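Local coordinates for terminal uridylyltransferase 1 (Trypanosoma brucei, PDB 5IDO), which catalyses the addition of uridines from UTP to the 3'-hydroxyl of guide RNAs, ribosomal RNAs and some mRNAs during mitochondrial RNA editing in trypanosomes, at residues F70-Q75 against A314-D319; D123-V128 against D284-F289; G293-T298 against L359-S364. All blocks are in the same frame, centred on the assembly; numbering follows the deposited sequence.

The three contacts lie around or beside the UTP site of the nucleotidyltransferase. Contact 2 pairs strands 124-130 and 285-288 inside the mixed five-strand sheet of the catalytic palm, and it carries the aspartates expected to bind the catalytic metal. Helix 292-305 follows strand 285-288 and packs on the loop 359-364 in contact 3, centred about 17 Å from contact 2; the two touch where Ala-127 meets Ile-294. Helix 310-324 comes next and packs on helix 59-76 in contact 1, its centre about 23 and 24 Å from those of contacts 2 and 3. Along the chain, contact 2 is nested within contact 1, while contacts 1 and 3 interleave. The catalytic sheet and two successive helices thus meet at the nucleotide.

Contact 1 of 3, residues F70-Q75 against A314-D319. With UTP (uridine 5'-triphosphate), chain B.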
loop_
_atom_site.group_PDB
_atom_site.type_symbol
_atom_site.label_atom_id
_atom_site.label_comp_id
_atom_site.label_asym_id
_atom_site.label_seq_id
_atom_site.Cartn_x
_atom_site.Cartn_y
_atom_site.Cartn_z
ATOM N N PHE A 70 -1.230 -19.912 -4.867
ATOM C CA PHE A 70 -1.107 -20.008 -3.418
ATOM C C PHE A 70 0.360 -20.049 -2.988
ATOM O O PHE A 70 0.693 -19.617 -1.885
ATOM C CB PHE A 70 -1.856 -21.232 -2.885
ATOM C CG PHE A 70 -3.258 -20.928 -2.423
ATOM C CD1 PHE A 70 -3.493 -20.470 -1.133
ATOM C CD2 PHE A 70 -4.340 -21.093 -3.276
ATOM C CE1 PHE A 70 -4.778 -20.185 -0.700
ATOM C CE2 PHE A 70 -5.632 -20.809 -2.850
ATOM C CZ PHE A 70 -5.852 -20.352 -1.561
ATOM N N HIS A 71 1.237 -20.544 -3.860
ATOM C CA HIS A 71 2.665 -20.574 -3.551
ATOM C C HIS A 71 3.271 -19.179 -3.580
ATOM O O HIS A 71 4.051 -18.812 -2.700
ATOM C CB HIS A 71 3.434 -21.466 -4.525
ATOM C CG HIS A 71 4.915 -21.457 -4.291
ATOM N ND1 HIS A 71 5.532 -22.315 -3.406
ATOM C CD2 HIS A 71 5.894 -20.669 -4.795
ATOM C CE1 HIS A 71 6.830 -22.070 -3.389
ATOM N NE2 HIS A 71 7.076 -21.074 -4.223
ATOM N N VAL A 72 2.926 -18.422 -4.618
ATOM C CA VAL A 72 3.365 -17.042 -4.755
ATOM C C VAL A 72 2.832 -16.192 -3.600
ATOM O O VAL A 72 3.549 -15.358 -3.044
ATOM C CB VAL A 72 2.909 -16.456 -6.104
ATOM C CG1 VAL A 72 3.138 -14.950 -6.150
ATOM C CG2 VAL A 72 3.638 -17.149 -7.243
ATOM N N ALA A 73 1.579 -16.432 -3.226
ATOM C CA ALA A 73 0.948 -15.716 -2.118
ATOM C C ALA A 73 1.627 -16.037 -0.794
ATOM O O ALA A 73 1.843 -15.150 0.031
ATOM C CB ALA A 73 -0.524 -16.056 -2.042
ATOM N N ALA A 74 1.967 -17.309 -0.604
ATOM C CA ALA A 74 2.626 -17.765 0.616
ATOM C C ALA A 74 3.970 -17.071 0.828
ATOM O O ALA A 74 4.478 -17.014 1.946
ATOM C CB ALA A 74 2.813 -19.279 0.581
ATOM N N GLN A 75 4.536 -16.543 -0.252
ATOM C CA GLN A 75 5.818 -15.853 -0.184
ATOM C C GLN A 75 5.706 -14.511 0.534
ATOM O O GLN A 75 6.585 -14.145 1.310
ATOM C CB GLN A 75 6.389 -15.644 -1.589
ATOM C CG GLN A 75 6.592 -16.925 -2.368
ATOM C CD GLN A 75 7.293 -17.989 -1.554
ATOM O OE1 GLN A 75 8.477 -17.866 -1.238
ATOM N NE2 GLN A 75 6.561 -19.041 -1.203
ATOM N N ALA A 314 -5.221 -11.498 -5.695
ATOM C CA ALA A 314 -4.857 -10.092 -5.741
ATOM C C ALA A 314 -3.344 -9.946 -5.833
ATOM O O ALA A 314 -2.835 -9.166 -6.637
ATOM C CB ALA A 314 -5.393 -9.356 -4.521
ATOM N N ILE A 315 -2.632 -10.706 -5.009
ATOM C CA ILE A 315 -1.176 -10.659 -5.001
ATOM C C ILE A 315 -0.610 -11.040 -6.366
ATOM O O ILE A 315 0.286 -10.376 -6.884
ATOM C CB ILE A 315 -0.601 -11.580 -3.913
ATOM C CG1 ILE A 315 -0.853 -10.968 -2.534
ATOM C CG2 ILE A 315 0.891 -11.813 -4.126
ATOM C CD1 ILE A 315 -0.449 -11.870 -1.388
ATOM N N VAL A 316 -1.154 -12.092 -6.967
ATOM C CA VAL A 316 -0.695 -12.503 -8.290
ATOM C C VAL A 316 -0.986 -11.428 -9.335
ATOM O O VAL A 316 -0.134 -11.124 -10.173
ATOM C CB VAL A 316 -1.340 -13.836 -8.728
ATOM C CG1 VAL A 316 -1.096 -14.088 -10.209
ATOM C CG2 VAL A 316 -0.784 -14.974 -7.904
ATOM N N LEU A 317 -2.181 -10.843 -9.278
ATOM C CA LEU A 317 -2.576 -9.854 -10.276
ATOM C C LEU A 317 -1.716 -8.598 -10.195
ATOM O O LEU A 317 -1.377 -8.002 -11.218
ATOM C CB LEU A 317 -4.048 -9.490 -10.121
ATOM C CG LEU A 317 -5.053 -10.519 -10.643
ATOM C CD1 LEU A 317 -6.465 -9.984 -10.495
ATOM C CD2 LEU A 317 -4.767 -10.883 -12.094
ATOM N N LYS A 318 -1.363 -8.206 -8.976
ATOM C CA LYS A 318 -0.492 -7.056 -8.762
ATOM C C LYS A 318 0.857 -7.247 -9.444
ATOM O O LYS A 318 1.385 -6.327 -10.062
ATOM C CB LYS A 318 -0.282 -6.808 -7.269
ATOM C CG LYS A 318 0.793 -5.772 -6.973
ATOM C CD LYS A 318 0.949 -5.518 -5.483
ATOM C CE LYS A 318 2.099 -4.554 -5.232
ATOM N NZ LYS A 318 2.258 -4.217 -3.794
ATOM N N ASP A 319 1.413 -8.445 -9.311
ATOM C CA ASP A 319 2.692 -8.767 -9.929
ATOM C C ASP A 319 2.563 -8.786 -11.447
ATOM O O ASP A 319 3.394 -8.216 -12.150
ATOM C CB ASP A 319 3.214 -10.114 -9.420
ATOM C CG ASP A 319 3.533 -10.094 -7.934
ATOM O OD1 ASP A 319 3.739 -8.993 -7.379
ATOM O OD2 ASP A 319 3.585 -11.183 -7.323
HETATM P PA UTP B . -0.743 1.439 -3.815
HETATM O O1A UTP B . -1.488 1.639 -5.119
HETATM O O2A UTP B . 0.461 2.305 -3.516
HETATM O O3A UTP B . -0.388 -0.131 -3.684
HETATM O "O5'" UTP B . -1.811 1.612 -2.627
HETATM P PB UTP B . 0.887 -0.723 -2.889
HETATM O O1B UTP B . 1.565 0.352 -2.067
HETATM O O2B UTP B . 0.429 -1.984 -2.189
HETATM O O3B UTP B . 1.797 -1.218 -4.121
HETATM P PG UTP B . 2.930 -0.337 -4.851
HETATM O O1G UTP B . 2.869 1.049 -4.261
HETATM O O2G UTP B . 2.471 -0.399 -6.290
HETATM O O3G UTP B . 4.214 -1.076 -4.554
HETATM C "C5'" UTP B . -1.334 1.875 -1.313
HETATM C "C4'" UTP B . -2.423 2.573 -0.522
HETATM O "O4'" UTP B . -2.477 3.951 -0.900
HETATM C "C1'" UTP B . -3.834 4.400 -0.918
HETATM C "C2'" UTP B . -4.706 3.195 -0.604
HETATM O "O2'" UTP B . -5.084 3.250 0.773
HETATM C "C3'" UTP B . -3.799 2.004 -0.818
HETATM O "O3'" UTP B . -4.131 0.918 0.053
HETATM N N1 UTP B . -4.173 4.932 -2.243
HETATM C C6 UTP B . -3.407 4.637 -3.302
HETATM C C2 UTP B . -5.321 5.738 -2.407
HETATM O O2 UTP B . -6.030 6.010 -1.413
HETATM N N3 UTP B . -5.643 6.223 -3.613
HETATM C C4 UTP B . -4.886 5.946 -4.682
HETATM O O4 UTP B . -5.201 6.405 -5.801
HETATM C C5 UTP B . -3.752 5.146 -4.550
#
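Val-72 and Ala-73 of helix 59-76 lie against Ile-315, Val-316 and Asp-319 of helix 310-324, the two short helical segments running almost perpendicular at 87° with axes 9.2 Å apart. The apolar contacts are loose. Val-72 sends out CG1, placed anti to its backbone N (chi1 170°), and this one methyl comes to 4.3 Å from CG2 of Val-316 while also approaching CG2 of Ile-315. Ala-73 meets the far end of Ile-315, whose CD1 stands 4.2 Å from the alanine CB; Met-378 touches both of these residues from a loop.

The remaining contact across the interface pairs a carboxylate with a methyl: OD2 of Asp-319 stops 4.0 Å from CG1 of Val-72, the two side chains approaching from opposite directions.

Lys-318 turns to the nucleotide instead. Its fully extended chain carries NZ to 3.1 Å from O3B of UTP, a hydrogen bond, with a weaker one to O2B. Near-perpendicular packing, mainly through aliphatic side chains and with no hydrogen bond between the two segments, thus joins helix 59-76 to the helix that carries UTP-binding Lys-318, whose charge would be expected to offset part of the negative charge on the triphosphate.

Contact 2 of 3, residues D123-V128 against D284-F289; sequences DIDFAV and DFALSF. Unlike the reference sequence in segment 284-289: Ala-286 (reference Asp).
Phe-126 and Phe-285 form an offset edge-to-face pair on one side of two parallel strands in the mixed sheet of the nucleotidyltransferase palm, their ring planes at 65° and centroids 5.3 Å apart. The CD2-CE2 edge of Phe-126 is turned to the face of Phe-285, with CE2 3.5 Å from CG of Phe-285. Phe-285 holds its ring between backbone N and carbonyl carbon (chi1 61°), where it also stacks with His-177. Ile-124 places CG2 over one face of the Phe-126 ring. Farther along, CG2 of Val-128 meets CG of Leu-287 at 4.0 Å.

Asp-125 and Ala-286 point to the other face of the sheet, with OD1 of Asp-125 4.0 Å from CB of Ala-286. There a water donates to Phe-126 O and is hydrogen-bonded to Ser-288 OG. At the strand start, OD2 of Asp-123 lies 3.7 Å from CB of Asp-284 and is salt-bridged to Lys-176; Ala-179 N binds Asp-284 OD1.

Five backbone hydrogen bonds join the strands, the shortest from Phe-126 N to Ala-286 O at 2.7 Å.

Phe-126, Phe-285 and Leu-287 are buried, Phe-126 and Leu-287 under helix 80-100. Ala-286 replaces the reference aspartate, at a position probably important for catalysis, so a third carboxylate is absent here. The Asp-125 side chain lies near UTP and magnesium, consistent with the metal-binding role inferred for it and Asp-123.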
loop_
_atom_site.group_PDB
_atom_site.type_symbol
_atom_site.label_atom_id
_atom_site.label_comp_id
_atom_site.label_asym_id
_atom_site.label_seq_id
_atom_site.Cartn_x
_atom_site.Cartn_y
_atom_site.Cartn_z
ATOM N N ASP A 123 7.231 -1.532 1.399
ATOM C CA ASP A 123 7.032 -0.281 2.128
ATOM C C ASP A 123 5.861 -0.314 3.107
ATOM O O ASP A 123 4.790 -0.839 2.804
ATOM C CB ASP A 123 6.818 0.869 1.142
ATOM C CG ASP A 123 8.109 1.559 0.762
ATOM O OD1 ASP A 123 8.816 1.060 -0.141
ATOM O OD2 ASP A 123 8.411 2.611 1.364
ATOM N N ILE A 124 6.079 0.248 4.290
ATOM C CA ILE A 124 5.000 0.450 5.246
ATOM C C ILE A 124 4.496 1.881 5.128
ATOM O O ILE A 124 5.280 2.822 5.180
ATOM C CB ILE A 124 5.460 0.173 6.689
ATOM C CG1 ILE A 124 5.822 -1.303 6.857
ATOM C CG2 ILE A 124 4.378 0.583 7.689
ATOM C CD1 ILE A 124 4.623 -2.218 6.899
ATOM N N ASP A 125 3.192 2.044 4.947
ATOM C CA ASP A 125 2.592 3.374 4.900
ATOM C C ASP A 125 2.176 3.855 6.294
ATOM O O ASP A 125 1.345 3.227 6.957
ATOM C CB ASP A 125 1.381 3.379 3.967
ATOM C CG ASP A 125 1.769 3.221 2.520
ATOM O OD1 ASP A 125 2.622 4.002 2.051
ATOM O OD2 ASP A 125 1.232 2.309 1.856
ATOM N N PHE A 126 2.757 4.968 6.732
ATOM C CA PHE A 126 2.386 5.560 8.013
ATOM C C PHE A 126 1.527 6.799 7.817
ATOM O O PHE A 126 1.843 7.663 6.996
ATOM C CB PHE A 126 3.627 5.922 8.833
ATOM C CG PHE A 126 4.353 4.735 9.389
ATOM C CD1 PHE A 126 3.689 3.808 10.181
ATOM C CD2 PHE A 126 5.702 4.550 9.132
ATOM C CE1 PHE A 126 4.354 2.716 10.698
ATOM C CE2 PHE A 126 6.377 3.454 9.653
ATOM C CZ PHE A 126 5.700 2.536 10.432
ATOM N N ALA A 127 0.434 6.872 8.570
ATOM C CA ALA A 127 -0.408 8.059 8.601
ATOM C C ALA A 127 -0.397 8.659 10.007
ATOM O O ALA A 127 -0.623 7.954 10.989
ATOM C CB ALA A 127 -1.826 7.721 8.171
ATOM N N VAL A 128 -0.125 9.959 10.092
ATOM C CA VAL A 128 -0.051 10.667 11.369
ATOM C C VAL A 128 -1.213 11.661 11.488
ATOM O O VAL A 128 -1.251 12.676 10.793
ATOM C CB VAL A 128 1.295 11.396 11.519
ATOM C CG1 VAL A 128 1.378 12.125 12.847
ATOM C CG2 VAL A 128 2.448 10.404 11.385
ATOM N N ASP A 284 11.734 0.277 5.232
ATOM C CA ASP A 284 11.314 1.345 4.346
ATOM C C ASP A 284 9.912 1.795 4.746
ATOM O O ASP A 284 9.032 0.966 4.961
ATOM C CB ASP A 284 11.321 0.889 2.880
ATOM C CG ASP A 284 12.663 0.331 2.440
ATOM O OD1 ASP A 284 13.711 0.881 2.844
ATOM O OD2 ASP A 284 12.666 -0.661 1.680
ATOM N N PHE A 285 9.697 3.098 4.857
ATOM C CA PHE A 285 8.343 3.582 5.083
ATOM C C PHE A 285 8.104 4.940 4.448
ATOM O O PHE A 285 9.045 5.677 4.156
ATOM C CB PHE A 285 8.010 3.628 6.586
ATOM C CG PHE A 285 8.892 4.544 7.408
ATOM C CD1 PHE A 285 8.676 5.919 7.432
ATOM C CD2 PHE A 285 9.895 4.021 8.210
ATOM C CE1 PHE A 285 9.468 6.753 8.202
ATOM C CE2 PHE A 285 10.688 4.847 8.989
ATOM C CZ PHE A 285 10.472 6.219 8.985
ATOM N N ALA A 286 6.832 5.234 4.198
ATOM C CA ALA A 286 6.389 6.569 3.812
ATOM C C ALA A 286 5.516 7.142 4.926
ATOM O O ALA A 286 4.613 6.468 5.419
ATOM C CB ALA A 286 5.625 6.529 2.498
ATOM N N LEU A 287 5.792 8.376 5.332
ATOM C CA LEU A 287 5.029 9.010 6.407
ATOM C C LEU A 287 4.228 10.186 5.862
ATOM O O LEU A 287 4.800 11.157 5.375
ATOM C CB LEU A 287 5.971 9.462 7.535
ATOM C CG LEU A 287 5.429 10.153 8.802
ATOM C CD1 LEU A 287 6.432 10.003 9.929
ATOM C CD2 LEU A 287 5.143 11.631 8.576
ATOM N N SER A 288 2.905 10.100 5.941
ATOM C CA SER A 288 2.054 11.205 5.508
ATOM C C SER A 288 1.141 11.650 6.645
ATOM O O SER A 288 1.116 11.033 7.709
ATOM C CB SER A 288 1.227 10.809 4.287
ATOM O OG SER A 288 0.409 9.693 4.577
ATOM N N PHE A 289 0.378 12.711 6.415
ATOM C CA PHE A 289 -0.408 13.308 7.488
ATOM C C PHE A 289 -1.902 13.289 7.196
ATOM O O PHE A 289 -2.687 13.938 7.893
ATOM C CB PHE A 289 0.058 14.747 7.745
ATOM C CG PHE A 289 1.511 14.852 8.120
ATOM C CD1 PHE A 289 1.918 14.669 9.433
ATOM C CD2 PHE A 289 2.471 15.126 7.159
ATOM C CE1 PHE A 289 3.256 14.759 9.783
ATOM C CE2 PHE A 289 3.811 15.217 7.504
ATOM C CZ PHE A 289 4.202 15.035 8.818
HETATM O O HOH W 1 2.213 7.528 4.007
#

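Contact 3 of 3, residues G293-T298 against L359-S364; sequences GIRNST and LEIPES. With UTP (uridine 5'-triphosphate), chain B.
Arg-295 reaches from helix 292-305 to the loop at 359-364 and ends on a single carbonyl. From CB the chain leaves with CG anti to the backbone N (chi1 -168°) and stays extended to NE, running antiparallel to the Ile-361 side chain. CG touches CG2 of Ile-361 at 3.9 Å, and CD passes the carbonyl oxygens of Ile-361 and Pro-362. NE then donates to Ile-361 O at 2.5 Å, and NH2 donates to the same oxygen at 2.6 Å, giving a side-on grip by two nitrogens; both distances are shorter than usual and their exact values doubtful. The oxygen lies close to the guanidinium plane, while the two donors approach it from opposite faces of its carbonyl plane; the N-H angles, 143° and 134°, are bent, as expected when two N-H groups share one acceptor. Leu-359 O lies near the guanidinium plane beyond NH2, 3.5 Å from that nitrogen. Over one face sits Glu-363, with its CB 3.6 Å from NH1; its carboxylate adds only an attraction of charges.

One turn on, CG2 of Thr-298 also packs against CG2 of Ile-361. Tyr-469, in the proposed nucleotide recognition motif, touches Arg-295, Asn-296 and Ile-361.

The other side of the helix serves UTP: Ser-297 OG accepts a hydrogen bond from O3' of the ribose at 3.1 Å and donates to Gly-293 O. One helix thus binds the sugar on one side, while on the other a buried isoleucine and a doubly held carbonyl tie it to the loop.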
loop_
_atom_site.group_PDB
_atom_site.type_symbol
_atom_site.label_atom_id
_atom_site.label_comp_id
_atom_site.label_asym_id
_atom_site.label_seq_id
_atom_site.Cartn_x
_atom_site.Cartn_y
_atom_site.Cartn_z
ATOM N N GLY A 293 -5.946 7.194 3.077
ATOM C CA GLY A 293 -5.530 5.831 2.802
ATOM C C GLY A 293 -6.026 4.833 3.826
ATOM O O GLY A 293 -6.058 3.631 3.568
ATOM N N ILE A 294 -6.413 5.326 4.998
ATOM C CA ILE A 294 -6.872 4.442 6.062
ATOM C C ILE A 294 -8.194 3.780 5.697
ATOM O O ILE A 294 -8.323 2.555 5.760
ATOM C CB ILE A 294 -7.032 5.199 7.401
ATOM C CG1 ILE A 294 -5.703 5.837 7.812
ATOM C CG2 ILE A 294 -7.505 4.258 8.493
ATOM C CD1 ILE A 294 -5.818 6.760 9.008
ATOM N N ARG A 295 -9.175 4.589 5.307
ATOM C CA ARG A 295 -10.497 4.062 4.985
ATOM C C ARG A 295 -10.432 3.137 3.772
ATOM O O ARG A 295 -11.116 2.114 3.728
ATOM C CB ARG A 295 -11.488 5.199 4.730
ATOM C CG ARG A 295 -12.926 4.743 4.673
ATOM C CD ARG A 295 -13.866 5.885 4.337
ATOM N NE ARG A 295 -15.239 5.579 4.733
ATOM C CZ ARG A 295 -16.285 6.354 4.465
ATOM N NH1 ARG A 295 -16.121 7.481 3.787
ATOM N NH2 ARG A 295 -17.497 5.994 4.864
ATOM N N ASN A 296 -9.597 3.515 2.805
ATOM C CA ASN A 296 -9.351 2.738 1.588
ATOM C C ASN A 296 -8.937 1.303 1.844
ATOM O O ASN A 296 -9.544 0.359 1.337
ATOM C CB ASN A 296 -8.250 3.398 0.758
ATOM C CG ASN A 296 -8.776 4.436 -0.177
ATOM O OD1 ASN A 296 -9.923 4.369 -0.615
ATOM N ND2 ASN A 296 -7.940 5.409 -0.502
ATOM N N SER A 297 -7.864 1.165 2.608
ATOM C CA SER A 297 -7.283 -0.128 2.909
ATOM C C SER A 297 -8.262 -0.992 3.696
ATOM O O SER A 297 -8.331 -2.208 3.502
ATOM C CB SER A 297 -5.979 0.061 3.681
ATOM O OG SER A 297 -5.129 0.987 3.019
ATOM N N THR A 298 -9.032 -0.359 4.574
ATOM C CA THR A 298 -9.981 -1.098 5.398
ATOM C C THR A 298 -11.084 -1.690 4.525
ATOM O O THR A 298 -11.510 -2.826 4.735
ATOM C CB THR A 298 -10.594 -0.206 6.498
ATOM O OG1 THR A 298 -9.542 0.443 7.219
ATOM C CG2 THR A 298 -11.416 -1.049 7.476
ATOM N N LEU A 359 -19.650 3.067 2.201
ATOM C CA LEU A 359 -20.085 3.951 3.277
ATOM C C LEU A 359 -20.175 3.235 4.625
ATOM O O LEU A 359 -20.226 3.884 5.667
ATOM C CB LEU A 359 -21.440 4.586 2.941
ATOM C CG LEU A 359 -21.466 5.798 2.000
ATOM C CD1 LEU A 359 -20.101 6.475 1.911
ATOM C CD2 LEU A 359 -21.981 5.423 0.617
ATOM N N GLU A 360 -20.188 1.904 4.610
ATOM C CA GLU A 360 -20.319 1.139 5.849
ATOM C C GLU A 360 -18.962 0.952 6.531
ATOM O O GLU A 360 -18.874 0.367 7.611
ATOM C CB GLU A 360 -21.000 -0.211 5.584
ATOM C CG GLU A 360 -20.079 -1.389 5.327
ATOM C CD GLU A 360 -20.850 -2.637 4.928
ATOM O OE1 GLU A 360 -20.784 -3.644 5.664
ATOM O OE2 GLU A 360 -21.522 -2.606 3.874
ATOM N N ILE A 361 -17.910 1.462 5.899
ATOM C CA ILE A 361 -16.620 1.613 6.560
ATOM C C ILE A 361 -16.512 3.049 7.061
ATOM O O ILE A 361 -16.489 3.982 6.258
ATOM C CB ILE A 361 -15.437 1.296 5.626
ATOM C CG1 ILE A 361 -15.548 -0.129 5.077
ATOM C CG2 ILE A 361 -14.120 1.484 6.363
ATOM C CD1 ILE A 361 -15.495 -1.207 6.146
ATOM N N PRO A 362 -16.456 3.228 8.392
ATOM C CA PRO A 362 -16.525 4.549 9.032
ATOM C C PRO A 362 -15.485 5.531 8.505
ATOM O O PRO A 362 -14.318 5.170 8.354
ATOM C CB PRO A 362 -16.268 4.237 10.510
ATOM C CG PRO A 362 -16.695 2.815 10.675
ATOM C CD PRO A 362 -16.334 2.142 9.381
ATOM N N GLU A 363 -15.913 6.759 8.228
ATOM C CA GLU A 363 -15.000 7.812 7.801
ATOM C C GLU A 363 -14.247 8.387 9.001
ATOM O O GLU A 363 -13.071 8.742 8.905
ATOM C CB GLU A 363 -15.762 8.921 7.070
ATOM C CG GLU A 363 -14.865 9.979 6.452
ATOM C CD GLU A 363 -15.644 11.126 5.840
ATOM O OE1 GLU A 363 -16.838 11.277 6.174
ATOM O OE2 GLU A 363 -15.062 11.876 5.027
ATOM N N SER A 364 -14.936 8.473 10.135
ATOM C CA SER A 364 -14.341 8.999 11.356
ATOM C C SER A 364 -13.434 7.971 12.027
ATOM O O SER A 364 -13.734 6.778 12.039
ATOM C CB SER A 364 -15.438 9.446 12.328
ATOM O OG SER A 364 -14.881 9.891 13.551
HETATM P PA UTP B . -0.743 1.439 -3.815
HETATM O O1A UTP B . -1.488 1.639 -5.119
HETATM O O2A UTP B . 0.461 2.305 -3.516
HETATM O O3A UTP B . -0.388 -0.131 -3.684
HETATM O "O5'" UTP B . -1.811 1.612 -2.627
HETATM P PB UTP B . 0.887 -0.723 -2.889
HETATM O O1B UTP B . 1.565 0.352 -2.067
HETATM O O2B UTP B . 0.429 -1.984 -2.189
HETATM O O3B UTP B . 1.797 -1.218 -4.121
HETATM P PG UTP B . 2.930 -0.337 -4.851
HETATM O O1G UTP B . 2.869 1.049 -4.261
HETATM O O2G UTP B . 2.471 -0.399 -6.290
HETATM O O3G UTP B . 4.214 -1.076 -4.554
HETATM C "C5'" UTP B . -1.334 1.875 -1.313
HETATM C "C4'" UTP B . -2.423 2.573 -0.522
HETATM O "O4'" UTP B . -2.477 3.951 -0.900
HETATM C "C1'" UTP B . -3.834 4.400 -0.918
HETATM C "C2'" UTP B . -4.706 3.195 -0.604
HETATM O "O2'" UTP B . -5.084 3.250 0.773
HETATM C "C3'" UTP B . -3.799 2.004 -0.818
HETATM O "O3'" UTP B . -4.131 0.918 0.053
HETATM N N1 UTP B . -4.173 4.932 -2.243
HETATM C C6 UTP B . -3.407 4.637 -3.302
HETATM C C2 UTP B . -5.321 5.738 -2.407
HETATM O O2 UTP B . -6.030 6.010 -1.413
HETATM N N3 UTP B . -5.643 6.223 -3.613
HETATM C C4 UTP B . -4.886 5.946 -4.682
HETATM O O4 UTP B . -5.201 6.405 -5.801
HETATM C C5 UTP B . -3.752 5.146 -4.550
#